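Local coordinates for conserved exported protein (Bacteroides fragilis, PDB 3CLW) that is of unknown function but probably hydrolyses O-glycosyl bonds, as a TIM-barrel relative of glycoside hydrolase family 30, at residues I19-A24 with A353-T358; L65-V70 with M122-F127; T306-S311 with A349-W354. All coordinates share one frame; numbering follows the deposited sequence.

The three contacts illustrate how a TIM barrel spends its parallel strand pairs. Interactions 1 and 3 share strand 353-356, which interaction 1 joins to the end of the long strand 6-25 and interaction 3 to strand 307-310, while interaction 2 pairs strands 68-71 and 125-128. All three are largely buried. Interaction 1, nearest the centre of the chain, places an amide-to-amide bond on its inner face. Interaction 2 packs aromatic and aliphatic groups on one face and sets an arginine against a leucine on the other. Interaction 3 relies on alanines against aromatic rings and admits a bridging water. Asp20 of interaction 1 bonds to Trp309 of interaction 3, and Arg69 of interaction 2 bonds to Gln355.

Interaction 1: residues I19-A24 with A353-T358; sequences IDNFSA and AWQWWT
Asn21 and Gln355 meet through their side-chain amides where two parallel strands, 21-24 and 353-356, close a TIM barrel: the N-terminal strand of the barrel lies beside the one that arrives more than 300 residues later. Gln355 NE2 donates to Asn21 OD1 over 3.1 Å, with an N-H...O angle of 162°. The acceptor lies close to the plane of the glutamine amide, whereas the donor is tilted from the asparagine carbonyl plane, and the two amides are turned 33° against each other. A chi1 of 60° wedges the Asn21 amide between its own backbone N and carbonyl carbon, which lets OD1 reach across the strand pair. The Gln355 chain runs extended past Ser23, whose CB sits 3.4 Å from Gln355 NE2, and Ala353 CB packs 3.5 Å from Asn21 OD1.

Backbone bonds fix this register. Ser23 N donates to Trp354 O (3.1 Å) and Trp356 N to Ser23 O (3.0 Å), whereas Trp354 N reaches Asn21 O only weakly.

On the other face, the Phe22 side chain lies roughly perpendicular to that of Trp354, with Phe22 CD1 3.9 Å from Trp354 CB. Beyond this pair the indole of Trp354 runs out to helix 328-347 and the phenyl ring of Phe22 to helix 391-400. A second shell positions the inner amides: Arg69 NH1 is bonded to Gln355 OE1, so both ends of this amide are engaged and its rotation is defined. Asp20 turns its carboxylate to strand 307-310, on the far side of 353-356, making a salt bridge with Lys307 and a hydrogen bond with Trp309. Farther along, Trp354 CZ3 lies over one face of the Trp356 indole, whose NE1 is bonded to Thr396 OG1.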
loop_
_atom_site.group_PDB
_atom_site.type_symbol
_atom_site.label_atom_id
_atom_site.label_comp_id
_atom_site.label_asym_id
_atom_site.label_seq_id
_atom_site.Cartn_x
_atom_site.Cartn_y
_atom_site.Cartn_z
ATOM N N ILE A 19 5.736 13.078 2.443
ATOM C CA ILE A 19 4.742 11.987 2.536
ATOM C C ILE A 19 3.613 12.198 1.528
ATOM O O ILE A 19 3.019 13.278 1.465
ATOM C CB ILE A 19 4.123 11.843 3.949
ATOM C CG1 ILE A 19 5.195 11.728 5.049
ATOM C CG2 ILE A 19 3.150 10.653 4.008
ATOM C CD1 ILE A 19 5.992 10.413 5.002
ATOM N N ASP A 20 3.340 11.172 0.726
ATOM C CA ASP A 20 2.209 11.182 -0.198
ATOM C C ASP A 20 0.943 10.640 0.491
ATOM O O ASP A 20 -0.053 11.326 0.550
ATOM C CB ASP A 20 2.524 10.352 -1.452
ATOM C CG ASP A 20 3.643 10.967 -2.313
ATOM O OD1 ASP A 20 3.812 12.198 -2.278
ATOM O OD2 ASP A 20 4.340 10.217 -3.020
ATOM N N ASN A 21 0.984 9.402 0.989
ATOM C CA ASN A 21 -0.231 8.760 1.555
ATOM C C ASN A 21 0.082 7.493 2.306
ATOM O O ASN A 21 1.211 7.006 2.283
ATOM C CB ASN A 21 -1.242 8.407 0.450
ATOM C CG ASN A 21 -0.674 7.423 -0.600
ATOM O OD1 ASN A 21 -0.573 6.212 -0.355
ATOM N ND2 ASN A 21 -0.325 7.941 -1.781
ATOM N N PHE A 22 -0.950 6.967 2.953
ATOM C CA PHE A 22 -1.011 5.588 3.376
ATOM C C PHE A 22 -2.278 5.072 2.720
ATOM O O PHE A 22 -3.270 5.792 2.591
ATOM C CB PHE A 22 -1.080 5.505 4.906
ATOM C CG PHE A 22 0.229 5.893 5.588
ATOM C CD1 PHE A 22 1.165 4.909 5.938
ATOM C CD2 PHE A 22 0.529 7.228 5.828
ATOM C CE1 PHE A 22 2.372 5.263 6.527
ATOM C CE2 PHE A 22 1.724 7.590 6.407
ATOM C CZ PHE A 22 2.656 6.610 6.758
ATOM N N SER A 23 -2.239 3.826 2.289
ATOM C CA SER A 23 -3.240 3.346 1.406
ATOM C C SER A 23 -3.600 1.899 1.702
ATOM O O SER A 23 -2.962 1.256 2.520
ATOM C CB SER A 23 -2.751 3.497 -0.022
ATOM O OG SER A 23 -3.818 3.297 -0.933
ATOM N N ALA A 24 -4.654 1.417 1.047
ATOM C CA ALA A 24 -4.962 -0.005 0.994
ATOM C C ALA A 24 -5.753 -0.248 -0.277
ATOM O O ALA A 24 -6.056 0.686 -1.008
ATOM C CB ALA A 24 -5.758 -0.458 2.237
ATOM N N ALA A 353 5.121 6.672 0.428
ATOM C CA ALA A 353 3.807 6.057 0.663
ATOM C C ALA A 353 4.035 4.647 1.147
ATOM O O ALA A 353 5.044 4.035 0.771
ATOM C CB ALA A 353 2.963 6.031 -0.584
ATOM N N TRP A 354 3.105 4.144 1.970
ATOM C CA TRP A 354 3.065 2.730 2.386
ATOM C C TRP A 354 1.639 2.216 2.171
ATOM O O TRP A 354 0.687 2.833 2.652
ATOM C CB TRP A 354 3.511 2.554 3.852
ATOM C CG TRP A 354 3.861 1.140 4.125
ATOM C CD1 TRP A 354 5.099 0.557 3.999
ATOM C CD2 TRP A 354 2.955 0.085 4.504
ATOM N NE1 TRP A 354 5.017 -0.781 4.297
ATOM C CE2 TRP A 354 3.713 -1.102 4.591
ATOM C CE3 TRP A 354 1.570 0.029 4.760
ATOM C CZ2 TRP A 354 3.141 -2.338 4.954
ATOM C CZ3 TRP A 354 1.000 -1.192 5.100
ATOM C CH2 TRP A 354 1.795 -2.359 5.206
ATOM N N GLN A 355 1.487 1.115 1.435
ATOM C CA GLN A 355 0.153 0.674 1.004
ATOM C C GLN A 355 -0.103 -0.805 1.300
ATOM O O GLN A 355 0.703 -1.677 0.944
ATOM C CB GLN A 355 -0.060 0.973 -0.485
ATOM C CG GLN A 355 0.529 2.344 -0.924
ATOM C CD GLN A 355 0.098 2.763 -2.298
ATOM O OE1 GLN A 355 0.267 2.004 -3.252
ATOM N NE2 GLN A 355 -0.459 3.970 -2.421
ATOM N N TRP A 356 -1.198 -1.066 1.999
ATOM C CA TRP A 356 -1.690 -2.431 2.205
ATOM C C TRP A 356 -2.163 -3.053 0.901
ATOM O O TRP A 356 -2.511 -2.339 -0.033
ATOM C CB TRP A 356 -2.902 -2.425 3.182
ATOM C CG TRP A 356 -2.513 -2.343 4.580
ATOM C CD1 TRP A 356 -2.540 -1.230 5.387
ATOM C CD2 TRP A 356 -2.026 -3.414 5.389
ATOM N NE1 TRP A 356 -2.111 -1.557 6.653
ATOM C CE2 TRP A 356 -1.784 -2.888 6.680
ATOM C CE3 TRP A 356 -1.763 -4.777 5.148
ATOM C CZ2 TRP A 356 -1.283 -3.671 7.722
ATOM C CZ3 TRP A 356 -1.264 -5.555 6.182
ATOM C CH2 TRP A 356 -1.045 -5.009 7.455
ATOM N N TRP A 357 -2.194 -4.380 0.868
ATOM C CA TRP A 357 -3.015 -5.117 -0.075
ATOM C C TRP A 357 -4.497 -4.947 0.388
ATOM O O TRP A 357 -4.894 -3.865 0.883
ATOM C CB TRP A 357 -2.497 -6.584 -0.140
ATOM C CG TRP A 357 -3.264 -7.588 -0.962
ATOM C CD1 TRP A 357 -3.645 -8.832 -0.552
ATOM C CD2 TRP A 357 -3.770 -7.444 -2.308
ATOM N NE1 TRP A 357 -4.337 -9.474 -1.544
ATOM C CE2 TRP A 357 -4.441 -8.644 -2.629
ATOM C CE3 TRP A 357 -3.747 -6.410 -3.256
ATOM C CZ2 TRP A 357 -5.068 -8.857 -3.866
ATOM C CZ3 TRP A 357 -4.365 -6.618 -4.486
ATOM C CH2 TRP A 357 -5.022 -7.837 -4.778
ATOM N N THR A 358 -5.332 -5.954 0.218
ATOM C CA THR A 358 -6.756 -5.803 0.568
ATOM C C THR A 358 -6.961 -5.272 2.017
ATOM O O THR A 358 -6.382 -5.802 2.960
ATOM C CB THR A 358 -7.487 -7.121 0.425
ATOM O OG1 THR A 358 -6.865 -8.074 1.294
ATOM C CG2 THR A 358 -7.434 -7.659 -1.043
#

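Interaction 2: residues L65-V70 with M122-F127; sequences LTNWRV and MNNFLF
Trp68 and Phe125 cross obliquely on the outer side of two parallel TIM-barrel strands, 68-70 and 125-127. Phe125 CD2 lies 3.9 Å from Trp68 CB, while Trp68 CD1 comes to the phenyl edge in the plane of the ring. Met122 reaches the same place from the loop that precedes strand 125-127: bends at chi2 and chi3 swing its CE over one face of the Phe125 ring and to 3.6 Å from Trp68 CB. One step on, Val70 and Phe127 run alongside each other in the same direction, with Val70 CB 3.8 Å from Phe127 CD2. Met114 of helix 108-119 packs on both phenylalanines, and Phe113 of that helix on Trp68.

The opposite face carries Arg69 and Leu126, also alongside one another. The arginine chain bends at chi3 (55°), and Leu126 CD2 lies over one face of the guanidinium, offset toward its rim. Arg69 NH2 forms a salt bridge with Glu231, and Phe128 makes a cation-pi contact.

Where the strands begin, Asn124 ND2 donates to Thr66 O over 2.9 Å, in the carbonyl plane and on a lone pair. Leu126 supplies two of the three backbone bonds, its N donating to Trp68 O and its O receiving Val70 N at 2.7 Å, both at 175°; Trp68 N to Asn124 O is longer and more bent (3.2 Å, 138°). Such chemistry implies a division of labour: hydrocarbon packing joins the sheet to its surrounding helix, while the inner guanidinium, held by the salt bridge, Phe128 and the Leu126 methyls, is probably limited in its access to water.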
loop_
_atom_site.group_PDB
_atom_site.type_symbol
_atom_site.label_atom_id
_atom_site.label_comp_id
_atom_site.label_asym_id
_atom_site.label_seq_id
_atom_site.Cartn_x
_atom_site.Cartn_y
_atom_site.Cartn_z
ATOM N N LEU A 65 -6.853 6.467 6.133
ATOM C CA LEU A 65 -6.060 6.359 4.928
ATOM C C LEU A 65 -6.257 7.545 3.998
ATOM O O LEU A 65 -7.331 8.165 3.951
ATOM C CB LEU A 65 -6.386 5.073 4.184
ATOM C CG LEU A 65 -6.104 3.775 4.931
ATOM C CD1 LEU A 65 -6.723 2.692 4.146
ATOM C CD2 LEU A 65 -4.587 3.539 5.142
ATOM N N THR A 66 -5.202 7.837 3.234
ATOM C CA THR A 66 -5.174 9.040 2.447
ATOM C C THR A 66 -4.953 8.790 0.963
ATOM O O THR A 66 -4.764 9.738 0.199
ATOM C CB THR A 66 -4.125 10.042 3.019
ATOM O OG1 THR A 66 -2.940 9.335 3.352
ATOM C CG2 THR A 66 -4.663 10.715 4.274
ATOM N N ASN A 67 -4.944 7.521 0.572
ATOM C CA ASN A 67 -5.090 7.088 -0.817
ATOM C C ASN A 67 -5.946 5.823 -0.747
ATOM O O ASN A 67 -6.061 5.214 0.340
ATOM C CB ASN A 67 -3.727 6.803 -1.467
ATOM C CG ASN A 67 -3.844 6.255 -2.908
ATOM O OD1 ASN A 67 -4.225 6.965 -3.843
ATOM N ND2 ASN A 67 -3.498 5.002 -3.082
ATOM N N TRP A 68 -6.572 5.449 -1.862
ATOM C CA TRP A 68 -7.356 4.188 -1.948
ATOM C C TRP A 68 -7.068 3.553 -3.299
ATOM O O TRP A 68 -7.149 4.239 -4.327
ATOM C CB TRP A 68 -8.859 4.457 -1.801
ATOM C CG TRP A 68 -9.802 3.229 -1.804
ATOM C CD1 TRP A 68 -10.853 2.991 -2.668
ATOM C CD2 TRP A 68 -9.803 2.145 -0.871
ATOM N NE1 TRP A 68 -11.506 1.834 -2.329
ATOM C CE2 TRP A 68 -10.885 1.288 -1.223
ATOM C CE3 TRP A 68 -8.988 1.801 0.226
ATOM C CZ2 TRP A 68 -11.155 0.087 -0.528
ATOM C CZ3 TRP A 68 -9.264 0.608 0.931
ATOM C CH2 TRP A 68 -10.343 -0.233 0.542
ATOM N N ARG A 69 -6.680 2.278 -3.296
ATOM C CA ARG A 69 -6.336 1.626 -4.555
ATOM C C ARG A 69 -7.545 0.838 -5.105
ATOM O O ARG A 69 -8.044 -0.087 -4.453
ATOM C CB ARG A 69 -5.110 0.724 -4.412
ATOM C CG ARG A 69 -3.809 1.435 -3.989
ATOM C CD ARG A 69 -2.673 0.435 -3.685
ATOM N NE ARG A 69 -2.422 -0.471 -4.813
ATOM C CZ ARG A 69 -1.481 -0.293 -5.748
ATOM N NH1 ARG A 69 -0.637 0.747 -5.714
ATOM N NH2 ARG A 69 -1.377 -1.184 -6.720
ATOM N N VAL A 70 -8.000 1.225 -6.298
ATOM C CA VAL A 70 -9.147 0.615 -6.957
ATOM C C VAL A 70 -8.713 -0.356 -8.087
ATOM O O VAL A 70 -7.998 0.032 -9.023
ATOM C CB VAL A 70 -10.105 1.722 -7.483
ATOM C CG1 VAL A 70 -11.283 1.128 -8.294
ATOM C CG2 VAL A 70 -10.598 2.546 -6.320
ATOM N N MET A 122 -11.761 11.876 1.852
ATOM C CA MET A 122 -10.610 11.255 1.217
ATOM C C MET A 122 -10.947 11.146 -0.278
ATOM O O MET A 122 -11.761 10.299 -0.682
ATOM C CB MET A 122 -10.338 9.872 1.837
ATOM C CG MET A 122 -8.944 9.270 1.594
ATOM S SD MET A 122 -8.289 9.106 -0.082
ATOM C CE MET A 122 -9.302 7.800 -0.670
ATOM N N ASN A 123 -10.340 12.015 -1.087
ATOM C CA ASN A 123 -10.598 11.998 -2.521
ATOM C C ASN A 123 -9.255 11.932 -3.275
ATOM O O ASN A 123 -8.788 12.912 -3.882
ATOM C CB ASN A 123 -11.490 13.191 -2.924
ATOM C CG ASN A 123 -12.096 13.033 -4.314
ATOM O OD1 ASN A 123 -11.800 12.068 -5.030
ATOM N ND2 ASN A 123 -12.946 13.995 -4.711
ATOM N N ASN A 124 -8.622 10.767 -3.188
ATOM C CA ASN A 124 -7.333 10.533 -3.779
ATOM C C ASN A 124 -7.269 9.077 -4.144
ATOM O O ASN A 124 -7.123 8.218 -3.271
ATOM C CB ASN A 124 -6.183 10.955 -2.832
ATOM C CG ASN A 124 -4.800 10.615 -3.392
ATOM O OD1 ASN A 124 -4.598 10.571 -4.607
ATOM N ND2 ASN A 124 -3.837 10.383 -2.500
ATOM N N PHE A 125 -7.399 8.791 -5.435
ATOM C CA PHE A 125 -7.504 7.418 -5.889
ATOM C C PHE A 125 -6.391 6.989 -6.865
ATOM O O PHE A 125 -5.895 7.782 -7.671
ATOM C CB PHE A 125 -8.886 7.170 -6.512
ATOM C CG PHE A 125 -10.038 7.423 -5.575
ATOM C CD1 PHE A 125 -10.656 8.690 -5.529
ATOM C CD2 PHE A 125 -10.521 6.403 -4.749
ATOM C CE1 PHE A 125 -11.729 8.939 -4.680
ATOM C CE2 PHE A 125 -11.612 6.653 -3.863
ATOM C CZ PHE A 125 -12.203 7.925 -3.824
ATOM N N LEU A 126 -6.020 5.710 -6.762
ATOM C CA LEU A 126 -5.134 5.047 -7.725
ATOM C C LEU A 126 -5.943 3.927 -8.341
ATOM O O LEU A 126 -6.609 3.160 -7.606
ATOM C CB LEU A 126 -3.858 4.512 -7.056
ATOM C CG LEU A 126 -2.797 3.774 -7.907
ATOM C CD1 LEU A 126 -1.387 3.873 -7.282
ATOM C CD2 LEU A 126 -3.143 2.323 -8.163
ATOM N N PHE A 127 -5.924 3.855 -9.673
ATOM C CA PHE A 127 -6.543 2.765 -10.451
ATOM C C PHE A 127 -5.477 1.766 -10.877
ATOM O O PHE A 127 -4.465 2.159 -11.488
ATOM C CB PHE A 127 -7.187 3.343 -11.711
ATOM C CG PHE A 127 -8.551 3.923 -11.489
ATOM C CD1 PHE A 127 -9.364 4.221 -12.569
ATOM C CD2 PHE A 127 -9.037 4.149 -10.182
ATOM C CE1 PHE A 127 -10.639 4.739 -12.350
ATOM C CE2 PHE A 127 -10.327 4.647 -9.964
ATOM C CZ PHE A 127 -11.127 4.936 -11.046
#

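Interaction 3: residues T306-S311 with A349-W354; sequences TKFWAS and ANASAW
Trp309 receives Ala353 CB squarely over its five-membered ring, the tight centre of a parallel pairing between neighbouring TIM-barrel strands, 307-310 and 353-356. The methyl carbon stands 3.3 Å from the ring centroid and only 2° off the ring normal, a close CH-pi contact. Ser352 CB meets the edge of the same indole near NE1, the atom that Asp20 engages, and Tyr180 and Phe271 pack edge-to-face with the ring. On the other face of the strands, Ala310 CB packs 3.6 Å from Trp354 CD1, while Ala310 N donates to Ala353 O over 3.1 Å. Phe308 belongs to this tight part too: with CG anti to its N (chi1 -179°), it brings CD2 to 3.8 Å from Ala351 CB, which lies at the ring edge, and Ala349 CB stands obliquely beside it. Ser352 N gives a short bond, 2.6 Å, to Phe308 O.

The looser side lies near the partly exposed Lys307 and Asn350, where a water bridges the two segments. It accepts from Phe308 N and donates to Asn350 O and to Ser352 OG, a hydroxyl also bonded to Glu18 O; the water lies 2.7 Å from Asn350 O.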
loop_
_atom_site.group_PDB
_atom_site.type_symbol
_atom_site.label_atom_id
_atom_site.label_comp_id
_atom_site.label_asym_id
_atom_site.label_seq_id
_atom_site.Cartn_x
_atom_site.Cartn_y
_atom_site.Cartn_z
ATOM N N THR A 306 13.736 10.948 -7.551
ATOM C CA THR A 306 12.688 9.956 -7.719
ATOM C C THR A 306 12.234 9.458 -6.370
ATOM O O THR A 306 13.042 9.148 -5.519
ATOM C CB THR A 306 13.169 8.814 -8.626
ATOM O OG1 THR A 306 13.518 9.388 -9.889
ATOM C CG2 THR A 306 12.088 7.727 -8.834
ATOM N N LYS A 307 10.922 9.430 -6.180
ATOM C CA LYS A 307 10.323 8.852 -4.972
ATOM C C LYS A 307 10.315 7.306 -4.959
ATOM O O LYS A 307 10.456 6.639 -5.991
ATOM C CB LYS A 307 8.906 9.395 -4.783
ATOM C CG LYS A 307 8.827 10.852 -4.338
ATOM C CD LYS A 307 7.414 11.318 -4.358
ATOM C CE LYS A 307 7.298 12.681 -3.718
ATOM N NZ LYS A 307 5.880 13.148 -3.657
ATOM N N PHE A 308 10.143 6.758 -3.761
ATOM C CA PHE A 308 9.789 5.360 -3.611
ATOM C C PHE A 308 8.405 5.193 -2.929
ATOM O O PHE A 308 8.075 5.950 -2.030
ATOM C CB PHE A 308 10.879 4.606 -2.820
ATOM C CG PHE A 308 10.573 3.144 -2.660
ATOM C CD1 PHE A 308 10.665 2.292 -3.747
ATOM C CD2 PHE A 308 10.141 2.651 -1.443
ATOM C CE1 PHE A 308 10.360 0.948 -3.615
ATOM C CE2 PHE A 308 9.818 1.327 -1.292
ATOM C CZ PHE A 308 9.925 0.462 -2.374
ATOM N N TRP A 309 7.620 4.215 -3.388
ATOM C CA TRP A 309 6.351 3.807 -2.751
ATOM C C TRP A 309 6.396 2.307 -2.474
ATOM O O TRP A 309 6.683 1.481 -3.378
ATOM C CB TRP A 309 5.144 4.085 -3.655
ATOM C CG TRP A 309 4.562 5.484 -3.619
ATOM C CD1 TRP A 309 5.181 6.639 -3.173
ATOM C CD2 TRP A 309 3.257 5.886 -4.085
ATOM N NE1 TRP A 309 4.332 7.711 -3.317
ATOM C CE2 TRP A 309 3.149 7.280 -3.874
ATOM C CE3 TRP A 309 2.154 5.191 -4.648
ATOM C CZ2 TRP A 309 2.009 7.998 -4.215
ATOM C CZ3 TRP A 309 1.015 5.923 -4.999
ATOM C CH2 TRP A 309 0.953 7.306 -4.768
ATOM N N ALA A 310 6.147 1.940 -1.221
ATOM C CA ALA A 310 5.885 0.540 -0.888
ATOM C C ALA A 310 4.380 0.355 -1.184
ATOM O O ALA A 310 3.516 0.993 -0.563
ATOM C CB ALA A 310 6.278 0.236 0.576
ATOM N N SER A 311 4.058 -0.426 -2.205
ATOM C CA SER A 311 2.716 -0.316 -2.784
ATOM C C SER A 311 1.816 -1.538 -2.601
ATOM O O SER A 311 0.692 -1.563 -3.110
ATOM C CB SER A 311 2.806 0.036 -4.266
ATOM O OG SER A 311 3.595 -0.954 -4.937
ATOM N N ALA A 349 14.243 3.184 3.305
ATOM C CA ALA A 349 13.950 3.290 1.883
ATOM C C ALA A 349 13.409 4.675 1.537
ATOM O O ALA A 349 13.204 4.973 0.360
ATOM C CB ALA A 349 13.008 2.187 1.433
ATOM N N ASN A 350 13.222 5.513 2.562
ATOM C CA ASN A 350 12.655 6.858 2.429
ATOM C C ASN A 350 11.354 6.890 1.629
ATOM O O ASN A 350 11.149 7.777 0.783
ATOM C CB ASN A 350 13.689 7.832 1.831
ATOM C CG ASN A 350 14.711 8.324 2.859
ATOM O OD1 ASN A 350 14.898 9.519 3.042
ATOM N ND2 ASN A 350 15.366 7.403 3.523
ATOM N N ALA A 351 10.473 5.911 1.879
ATOM C CA ALA A 351 9.287 5.752 1.055
ATOM C C ALA A 351 8.393 6.952 1.223
ATOM O O ALA A 351 8.216 7.419 2.343
ATOM C CB ALA A 351 8.546 4.485 1.435
ATOM N N SER A 352 7.792 7.441 0.135
ATOM C CA SER A 352 6.759 8.480 0.281
ATOM C C SER A 352 5.338 7.981 0.538
ATOM O O SER A 352 4.435 8.787 0.779
ATOM C CB SER A 352 6.767 9.466 -0.906
ATOM O OG SER A 352 7.891 10.345 -0.820
ATOM N N ALA A 353 5.121 6.672 0.428
ATOM C CA ALA A 353 3.807 6.057 0.663
ATOM C C ALA A 353 4.035 4.647 1.147
ATOM O O ALA A 353 5.044 4.035 0.771
ATOM C CB ALA A 353 2.963 6.031 -0.584
ATOM N N TRP A 354 3.105 4.144 1.970
ATOM C CA TRP A 354 3.065 2.730 2.386
ATOM C C TRP A 354 1.639 2.216 2.171
ATOM O O TRP A 354 0.687 2.833 2.652
ATOM C CB TRP A 354 3.511 2.554 3.852
ATOM C CG TRP A 354 3.861 1.140 4.125
ATOM C CD1 TRP A 354 5.099 0.557 3.999
ATOM C CD2 TRP A 354 2.955 0.085 4.504
ATOM N NE1 TRP A 354 5.017 -0.781 4.297
ATOM C CE2 TRP A 354 3.713 -1.102 4.591
ATOM C CE3 TRP A 354 1.570 0.029 4.760
ATOM C CZ2 TRP A 354 3.141 -2.338 4.954
ATOM C CZ3 TRP A 354 1.000 -1.192 5.100
ATOM C CH2 TRP A 354 1.795 -2.359 5.206
HETATM O O HOH W 1 10.207 8.743 -1.499
#